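Local coordinates for protein probable endonuclease 4 (Thermotoga maritima, PDB 4HNO) that probably cleaves the phosphodiester bond at abasic sites in DNA during base excision repair, using a cluster of three metal ions, at residues S150-N155 with K230-R235; G157-Q162 with S188-T193; D181-F186 with N220-P225. One frame throughout, in Å; residues are numbered along the deposited sequence. Where two conformers were deposited one is given.

Overall arrangement
The three contacts lie at one side of a TIM barrel of the xylose isomerase-like kind. Contact 3 joins helix 182-187, which follows barrel strand 176-181, to the end of the next barrel strand, 214-222. Contact 1 has its centre about 8 Å from that of contact 3. Its second segment carries strand 233-234, which runs antiparallel to strand 214-222, and residues of both bind the same manganese ion. The centre of contact 2 is about 12 Å from that of contact 1 and about 10 Å from that of contact 3. Contacts 2 and 3 are nested within the span closed by contact 1, and their own segments alternate. Contacts 1 and 3 supply metal ligands.

Contact 1 (S150-N155 with K230-R235); sequences SQKGGN and KDRHER. With MN (manganese (II) ion), chain C.
Ser150 meets Asp231 at the start of the first segment. Ser150 OG lies 3.4 Å from Asp231 CB, against the methylene and not the carboxylate. The hydroxyl's polar partner is Asp187, whose carboxylate also accepts from the backbone N of Lys230 and of Asp231. One residue therefore ties both segments together. The backbone N of Ser150 reaches Asp231 OD1 through a water. Lys152 comes next. Its chain bends at chi3 (71°) and passes across the side chain of Asp231 at about a right angle, with Lys152 CD 3.9 Å from Asp231 CB. Lys152 NZ donates to Lys230 O at 3.2 Å, from above the carbonyl plane. A second water joins Lys152 NZ to Asp231 OD1. Arg232 NH1 is 3.4 Å from Lys152 NZ, a close approach of like charges, and Arg232 NH1 donates to Asp231 O. A type II' turn from Lys152 to Asn155 folds the segment back. Asn155 ND2 closes this loop by donating to Ser150 O at 2.9 Å. Asp231 OD2 binds manganese at 2.0 Å, and His233 NE2 binds it at 2.1 Å. His184, from helix 182-187, completes the protein ligands of this metal. The first segment lies in the loop that leads from strand 143-147 to strand 155-156. The second leads into strand 233-234, which pairs antiparallel with strand 214-222.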
# COMPACT_ATOMS: atom_id res chain seq x y z
N SER A 150 4.91 9.97 -4.39
CA SER A 150 5.43 10.85 -5.42
C SER A 150 6.07 12.09 -4.79
O SER A 150 5.77 12.46 -3.64
CB SER A 150 4.32 11.24 -6.38
OG SER A 150 3.70 10.09 -6.90
N GLN A 151 6.95 12.73 -5.54
CA GLN A 151 7.71 13.88 -5.06
C GLN A 151 6.89 15.15 -5.28
O GLN A 151 7.10 15.89 -6.24
CB GLN A 151 9.05 13.97 -5.78
CG GLN A 151 9.96 14.98 -5.18
CD GLN A 151 11.23 15.18 -5.96
OE1 GLN A 151 11.37 14.70 -7.08
NE2 GLN A 151 12.15 15.93 -5.39
N LYS A 152 5.94 15.37 -4.39
CA LYS A 152 5.02 16.49 -4.46
C LYS A 152 5.00 17.12 -3.09
O LYS A 152 4.96 16.42 -2.07
CB LYS A 152 3.62 16.03 -4.84
CG LYS A 152 3.55 15.29 -6.15
CD LYS A 152 2.20 14.65 -6.36
CE LYS A 152 1.14 15.70 -6.63
NZ LYS A 152 -0.21 15.10 -6.81
N GLY A 153 5.07 18.44 -3.12
CA GLY A 153 5.26 19.27 -1.96
C GLY A 153 6.36 18.76 -1.08
O GLY A 153 7.49 18.49 -1.48
N GLY A 154 5.98 18.61 0.17
CA GLY A 154 6.91 18.19 1.16
C GLY A 154 6.81 16.71 1.41
O GLY A 154 7.25 16.30 2.47
N ASN A 155 6.33 15.90 0.47
CA ASN A 155 6.25 14.47 0.72
C ASN A 155 7.61 13.89 1.04
O ASN A 155 8.63 14.21 0.41
CB ASN A 155 5.73 13.73 -0.50
CG ASN A 155 4.25 13.81 -0.67
OD1 ASN A 155 3.54 14.38 0.16
ND2 ASN A 155 3.77 13.22 -1.75
N LYS A 230 3.60 13.29 -10.71
CA LYS A 230 2.22 13.77 -10.81
C LYS A 230 1.20 13.04 -9.95
O LYS A 230 0.15 13.60 -9.63
CB LYS A 230 1.74 13.70 -12.26
CG LYS A 230 2.40 14.71 -13.18
CD LYS A 230 1.98 16.14 -12.88
CE LYS A 230 2.68 17.14 -13.80
NZ LYS A 230 2.11 18.50 -13.63
N ASP A 231 1.47 11.78 -9.61
CA ASP A 231 0.54 10.94 -8.84
C ASP A 231 -0.88 10.94 -9.41
O ASP A 231 -1.84 11.27 -8.75
CB ASP A 231 0.52 11.30 -7.38
CG ASP A 231 -0.09 10.21 -6.52
OD1 ASP A 231 -0.18 10.38 -5.30
OD2 ASP A 231 -0.45 9.13 -7.06
N ARG A 232 -0.97 10.49 -10.65
CA ARG A 232 -2.25 10.22 -11.29
C ARG A 232 -2.22 8.80 -11.85
O ARG A 232 -1.56 8.50 -12.87
CB ARG A 232 -2.56 11.25 -12.38
CG ARG A 232 -2.78 12.67 -11.85
CD ARG A 232 -3.98 12.75 -10.92
NE ARG A 232 -4.30 14.11 -10.50
CZ ARG A 232 -3.79 14.71 -9.42
NH1 ARG A 232 -2.94 14.07 -8.63
NH2 ARG A 232 -4.14 15.96 -9.13
N HIS A 233 -2.93 7.91 -11.14
CA HIS A 233 -2.93 6.52 -11.50
C HIS A 233 -3.73 6.30 -12.79
O HIS A 233 -4.66 7.05 -13.11
CB HIS A 233 -3.58 5.67 -10.41
CG HIS A 233 -3.00 5.82 -9.04
ND1 HIS A 233 -3.46 5.07 -7.99
CD2 HIS A 233 -2.07 6.66 -8.51
CE1 HIS A 233 -2.81 5.43 -6.88
NE2 HIS A 233 -1.97 6.40 -7.17
N GLU A 234 -3.39 5.23 -13.49
CA GLU A 234 -4.05 4.87 -14.73
C GLU A 234 -4.30 3.36 -14.72
O GLU A 234 -3.59 2.58 -14.08
CB GLU A 234 -3.19 5.31 -15.94
CG GLU A 234 -3.75 4.99 -17.33
CD GLU A 234 -5.11 5.61 -17.55
OE1 GLU A 234 -5.17 6.63 -18.27
OE2 GLU A 234 -6.12 5.09 -17.02
N ARG A 235 -5.33 2.98 -15.47
CA ARG A 235 -5.69 1.59 -15.68
C ARG A 235 -4.53 0.80 -16.28
O ARG A 235 -3.78 1.31 -17.10
CB ARG A 235 -6.91 1.52 -16.62
CG ARG A 235 -8.06 2.34 -16.03
CD ARG A 235 -9.41 2.01 -16.53
NE ARG A 235 -9.69 0.60 -16.38
CZ ARG A 235 -10.73 0.03 -16.96
NH1 ARG A 235 -11.57 0.76 -17.68
NH2 ARG A 235 -10.92 -1.26 -16.82
MN MN C . -1.20 7.78 -5.73
O HOH W 1 2.16 10.32 -3.67
O HOH W 2 -0.62 13.00 -4.43

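Contact 2 (G157-Q162 with S188-T193); sequences GYKLEQ and SGYDIT. With EDO (1,2-ethanediol), chain J.
Tyr190 points its ring at the turn before helix 160-169, so that its hydroxyl ends beside Leu160. Leu160 N donates to Tyr190 OH at 3.0 Å, and the bond is almost straight (177°). The same oxygen is hydrogen-bonded to Glu204 of helix 195-208. The Leu160 side chain slants past the end of the phenol, with Leu160 CG 3.9 Å from Tyr190 CZ. Tyr158 O lies at the edge of the Tyr190 ring, in its plane, 3.7 Å from Tyr190 CE1. That carbonyl also faces Ser188, whose CB is 3.4 Å from Tyr158 O. Ser188 OG is hydrogen-bonded to His184 O, and weakly to Val149 O. Tyr158 itself has its ring between the backbone N and the carbonyl carbon (chi1 58°). In one of the two conformers of Gln162, NE2 lies over one face of this ring, offset toward the rim. In that conformer Gln162 OE1 accepts from Gly157 N and Lys159 N, which approach from opposite faces of the amide. Gly189, with positive phi, is the C-prime residue of a Schellman motif that ends helix 182-187. The arrangement thus joins a helix start to a helix end in the loops of the TIM barrel.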
# COMPACT_ATOMS: atom_id res chain seq x y z
N GLY A 157 9.28 10.03 1.23
CA GLY A 157 9.10 8.67 0.79
C GLY A 157 9.07 8.49 -0.71
O GLY A 157 8.65 7.42 -1.17
N TYR A 158 9.53 9.47 -1.49
CA TYR A 158 9.59 9.30 -2.94
C TYR A 158 10.83 8.50 -3.37
O TYR A 158 10.85 7.94 -4.46
CB TYR A 158 9.45 10.64 -3.67
CG TYR A 158 10.49 11.67 -3.30
CD1 TYR A 158 11.68 11.80 -4.00
CD2 TYR A 158 10.28 12.53 -2.22
CE1 TYR A 158 12.63 12.77 -3.61
CE2 TYR A 158 11.22 13.48 -1.83
CZ TYR A 158 12.39 13.57 -2.52
OH TYR A 158 13.31 14.51 -2.15
N LYS A 159 11.85 8.46 -2.51
CA LYS A 159 12.97 7.54 -2.69
C LYS A 159 12.89 6.49 -1.61
O LYS A 159 12.62 6.78 -0.44
CB LYS A 159 14.31 8.27 -2.60
CG LYS A 159 14.53 9.31 -3.67
CD LYS A 159 14.48 8.73 -5.08
CE LYS A 159 14.87 9.76 -6.12
NZ LYS A 159 14.06 11.00 -6.03
N LEU A 160 13.19 5.25 -1.98
CA LEU A 160 13.17 4.17 -1.00
C LEU A 160 14.14 4.40 0.16
O LEU A 160 13.86 4.01 1.29
CB LEU A 160 13.43 2.82 -1.67
CG LEU A 160 12.35 2.39 -2.67
CD1 LEU A 160 12.77 1.09 -3.34
CD2 LEU A 160 11.00 2.21 -2.00
N GLU A 161 15.25 5.09 -0.10
CA GLU A 161 16.19 5.45 0.95
C GLU A 161 15.49 6.18 2.11
O GLU A 161 15.88 6.00 3.27
CB GLU A 161 17.30 6.35 0.39
CG GLU A 161 18.21 6.99 1.40
CD GLU A 161 19.10 6.01 2.10
OE1 GLU A 161 19.35 4.91 1.54
OE2 GLU A 161 19.58 6.35 3.20
N GLN A 162 14.51 7.01 1.81
CA GLN A 162 13.81 7.74 2.86
C GLN A 162 13.00 6.79 3.75
O GLN A 162 12.92 6.98 4.96
CB GLN A 162 12.92 8.81 2.23
CG GLN A 162 13.71 9.90 1.54
CD GLN A 162 12.94 10.59 0.46
OE1 GLN A 162 11.78 10.28 0.21
NE2 GLN A 162 13.61 11.46 -0.27
N SER A 188 8.79 8.89 -9.77
CA SER A 188 10.00 9.22 -9.06
C SER A 188 11.26 8.64 -9.71
O SER A 188 12.33 8.69 -9.13
CB SER A 188 9.91 8.73 -7.62
OG SER A 188 8.75 9.23 -6.98
N GLY A 189 11.12 8.08 -10.92
CA GLY A 189 12.27 7.62 -11.66
C GLY A 189 12.57 6.14 -11.57
O GLY A 189 13.57 5.70 -12.13
N TYR A 190 11.73 5.35 -10.89
CA TYR A 190 11.91 3.91 -10.84
C TYR A 190 11.31 3.31 -12.09
O TYR A 190 10.08 3.14 -12.20
CB TYR A 190 11.30 3.31 -9.58
CG TYR A 190 12.02 3.69 -8.31
CD1 TYR A 190 11.56 4.70 -7.48
CD2 TYR A 190 13.17 3.02 -7.93
CE1 TYR A 190 12.22 5.01 -6.30
CE2 TYR A 190 13.83 3.32 -6.77
CZ TYR A 190 13.35 4.32 -5.94
OH TYR A 190 14.01 4.65 -4.78
N ASP A 191 12.18 3.03 -13.06
CA ASP A 191 11.75 2.64 -14.39
C ASP A 191 11.60 1.13 -14.49
O ASP A 191 12.52 0.42 -14.90
CB ASP A 191 12.74 3.14 -15.43
CG ASP A 191 12.28 2.90 -16.84
OD1 ASP A 191 11.16 2.38 -17.00
OD2 ASP A 191 13.05 3.22 -17.77
N ILE A 192 10.42 0.64 -14.14
CA ILE A 192 10.13 -0.78 -14.19
C ILE A 192 9.80 -1.28 -15.60
O ILE A 192 9.45 -2.44 -15.77
CB ILE A 192 8.98 -1.17 -13.21
CG1 ILE A 192 7.67 -0.45 -13.54
CG2 ILE A 192 9.42 -0.95 -11.77
CD1 ILE A 192 6.48 -1.03 -12.81
N THR A 193 9.90 -0.40 -16.59
CA THR A 193 9.60 -0.79 -17.97
C THR A 193 10.79 -1.44 -18.65
O THR A 193 10.65 -1.96 -19.77
CB THR A 193 9.12 0.39 -18.86
OG1 THR A 193 10.22 1.26 -19.20
CG2 THR A 193 8.00 1.14 -18.20
C1 EDO J . 10.42 4.75 -19.68
O1 EDO J . 9.56 3.85 -20.40
C2 EDO J . 11.78 4.85 -20.38
O2 EDO J . 12.45 3.57 -20.35

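Contact 3 (D181-F186 with N220-P225); sequences DTCHGF and NDSKYP. With MN (manganese (II) ion), chain E; MN (manganese (II) ion), chain C.
Asp181 OD2 is gripped by three N-H groups. His184 N donates to it at 3.0 Å, from above the carboxylate plane, and Cys183 N adds a weak bond. Across the contact Asn220 ND2 gives another weak bond, 3.3 Å to Asp181 OD2. This is an N-cap at the start of helix 182-187, placed where barrel strand 176-181 ends in the TIM barrel. The planes of the Asp181 carboxylate and the Asn220 amide are 40° apart. Asn220 OD1 accepts from Glu263 N, which fixes the amide. The other oxygen, Asp181 OD1, binds manganese at 2.0 Å. Glu147, His218 and Glu263 are the other protein ligands of that ion. The cap and the metal bond thus hold the carboxylate from both oxygens. His184 NE2 binds the other manganese, that of contact 1, while its ND1 donates to Asn148 O. Asp181 OD1 lies over one face of the His184 ring, toward the rim. Thr182 OG1 donates to Asn220 O at 2.7 Å. Cys183 swings SG anti to its backbone N (chi1 -179°), which brings Cys183 SG 3.7 Å from Ser222 CB. Further along the helix, Phe186 packs on the chain after the strand. Ser222 OG accepts from Tyr224 N there, forming an ST turn. Tyr224 O sits at the edge of the Phe186 ring, in its plane, 3.8 Å from Phe186 CE2.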
# COMPACT_ATOMS: atom_id res chain seq x y z
N ASP A 181 4.53 1.11 -4.63
CA ASP A 181 3.50 1.57 -5.55
C ASP A 181 4.18 1.90 -6.89
O ASP A 181 5.08 2.74 -6.96
CB ASP A 181 2.79 2.79 -4.96
CG ASP A 181 1.64 3.29 -5.82
OD1 ASP A 181 0.51 3.45 -5.28
OD2 ASP A 181 1.85 3.51 -7.03
N THR A 182 3.78 1.18 -7.93
CA THR A 182 4.43 1.32 -9.22
C THR A 182 4.24 2.70 -9.86
O THR A 182 5.12 3.14 -10.59
CB THR A 182 3.97 0.22 -10.19
OG1 THR A 182 2.57 0.27 -10.40
CG2 THR A 182 4.32 -1.15 -9.69
N CYS A 183 3.10 3.34 -9.64
CA CYS A 183 2.88 4.68 -10.20
C CYS A 183 3.72 5.70 -9.45
O CYS A 183 4.43 6.51 -10.06
CB CYS A 183 1.40 5.04 -10.18
SG CYS A 183 1.06 6.67 -10.88
N HIS A 184 3.65 5.67 -8.12
CA HIS A 184 4.46 6.58 -7.35
C HIS A 184 5.94 6.41 -7.69
O HIS A 184 6.69 7.39 -7.81
CB HIS A 184 4.25 6.39 -5.86
CG HIS A 184 2.83 6.62 -5.43
ND1 HIS A 184 2.36 6.23 -4.20
CD2 HIS A 184 1.76 7.16 -6.07
CE1 HIS A 184 1.08 6.54 -4.09
NE2 HIS A 184 0.68 7.09 -5.22
N GLY A 185 6.37 5.16 -7.83
CA GLY A 185 7.75 4.89 -8.16
C GLY A 185 8.11 5.40 -9.55
O GLY A 185 9.17 5.99 -9.75
N PHE A 186 7.25 5.14 -10.52
CA PHE A 186 7.50 5.59 -11.90
C PHE A 186 7.61 7.12 -11.94
O PHE A 186 8.50 7.68 -12.60
CB PHE A 186 6.38 5.09 -12.80
CG PHE A 186 6.70 5.09 -14.27
CD1 PHE A 186 7.69 4.26 -14.78
CD2 PHE A 186 5.98 5.88 -15.14
CE1 PHE A 186 7.92 4.20 -16.14
CE2 PHE A 186 6.23 5.81 -16.50
CZ PHE A 186 7.20 4.98 -16.98
N ASN A 220 -0.34 0.01 -10.25
CA ASN A 220 -0.97 1.17 -10.87
C ASN A 220 -0.17 1.58 -12.11
O ASN A 220 1.04 1.75 -12.04
CB ASN A 220 -0.93 2.36 -9.91
CG ASN A 220 -1.76 2.12 -8.66
OD1 ASN A 220 -2.90 1.66 -8.76
ND2 ASN A 220 -1.19 2.46 -7.51
N ASP A 221 -0.84 1.73 -13.25
CA ASP A 221 -0.18 2.40 -14.36
C ASP A 221 -0.16 3.90 -14.01
O ASP A 221 -0.68 4.33 -12.97
CB ASP A 221 -0.90 2.06 -15.68
CG ASP A 221 0.01 2.06 -16.91
OD1 ASP A 221 0.94 2.88 -16.95
OD2 ASP A 221 -0.26 1.24 -17.84
N SER A 222 0.45 4.69 -14.89
CA SER A 222 0.57 6.12 -14.70
C SER A 222 0.01 6.89 -15.88
O SER A 222 0.26 6.55 -17.03
CB SER A 222 2.02 6.54 -14.48
OG SER A 222 2.05 7.94 -14.27
N LYS A 223 -0.70 7.97 -15.58
CA LYS A 223 -1.15 8.89 -16.62
C LYS A 223 -0.00 9.70 -17.22
O LYS A 223 -0.21 10.36 -18.23
CB LYS A 223 -2.24 9.82 -16.08
CG LYS A 223 -3.56 9.11 -15.88
CD LYS A 223 -4.71 10.03 -15.60
CE LYS A 223 -6.01 9.25 -15.54
NZ LYS A 223 -6.55 8.93 -16.90
N TYR A 224 1.17 9.66 -16.60
CA TYR A 224 2.28 10.52 -17.00
C TYR A 224 3.55 9.72 -17.21
O TYR A 224 3.69 8.60 -16.74
CB TYR A 224 2.50 11.62 -15.94
CG TYR A 224 1.35 12.61 -15.89
CD1 TYR A 224 0.27 12.39 -15.04
CD2 TYR A 224 1.32 13.71 -16.71
CE1 TYR A 224 -0.82 13.26 -15.00
CE2 TYR A 224 0.21 14.57 -16.70
CZ TYR A 224 -0.84 14.34 -15.83
OH TYR A 224 -1.94 15.18 -15.76
N PRO A 225 4.52 10.34 -17.90
CA PRO A 225 5.78 9.65 -18.16
C PRO A 225 6.64 9.44 -16.92
O PRO A 225 6.40 10.00 -15.84
CB PRO A 225 6.50 10.60 -19.13
CG PRO A 225 5.45 11.44 -19.72
CD PRO A 225 4.40 11.59 -18.67
MN MN E . -0.58 3.32 -3.55
MN MN C . -1.20 7.78 -5.73
O HOH W 3 -1.74 4.48 -2.50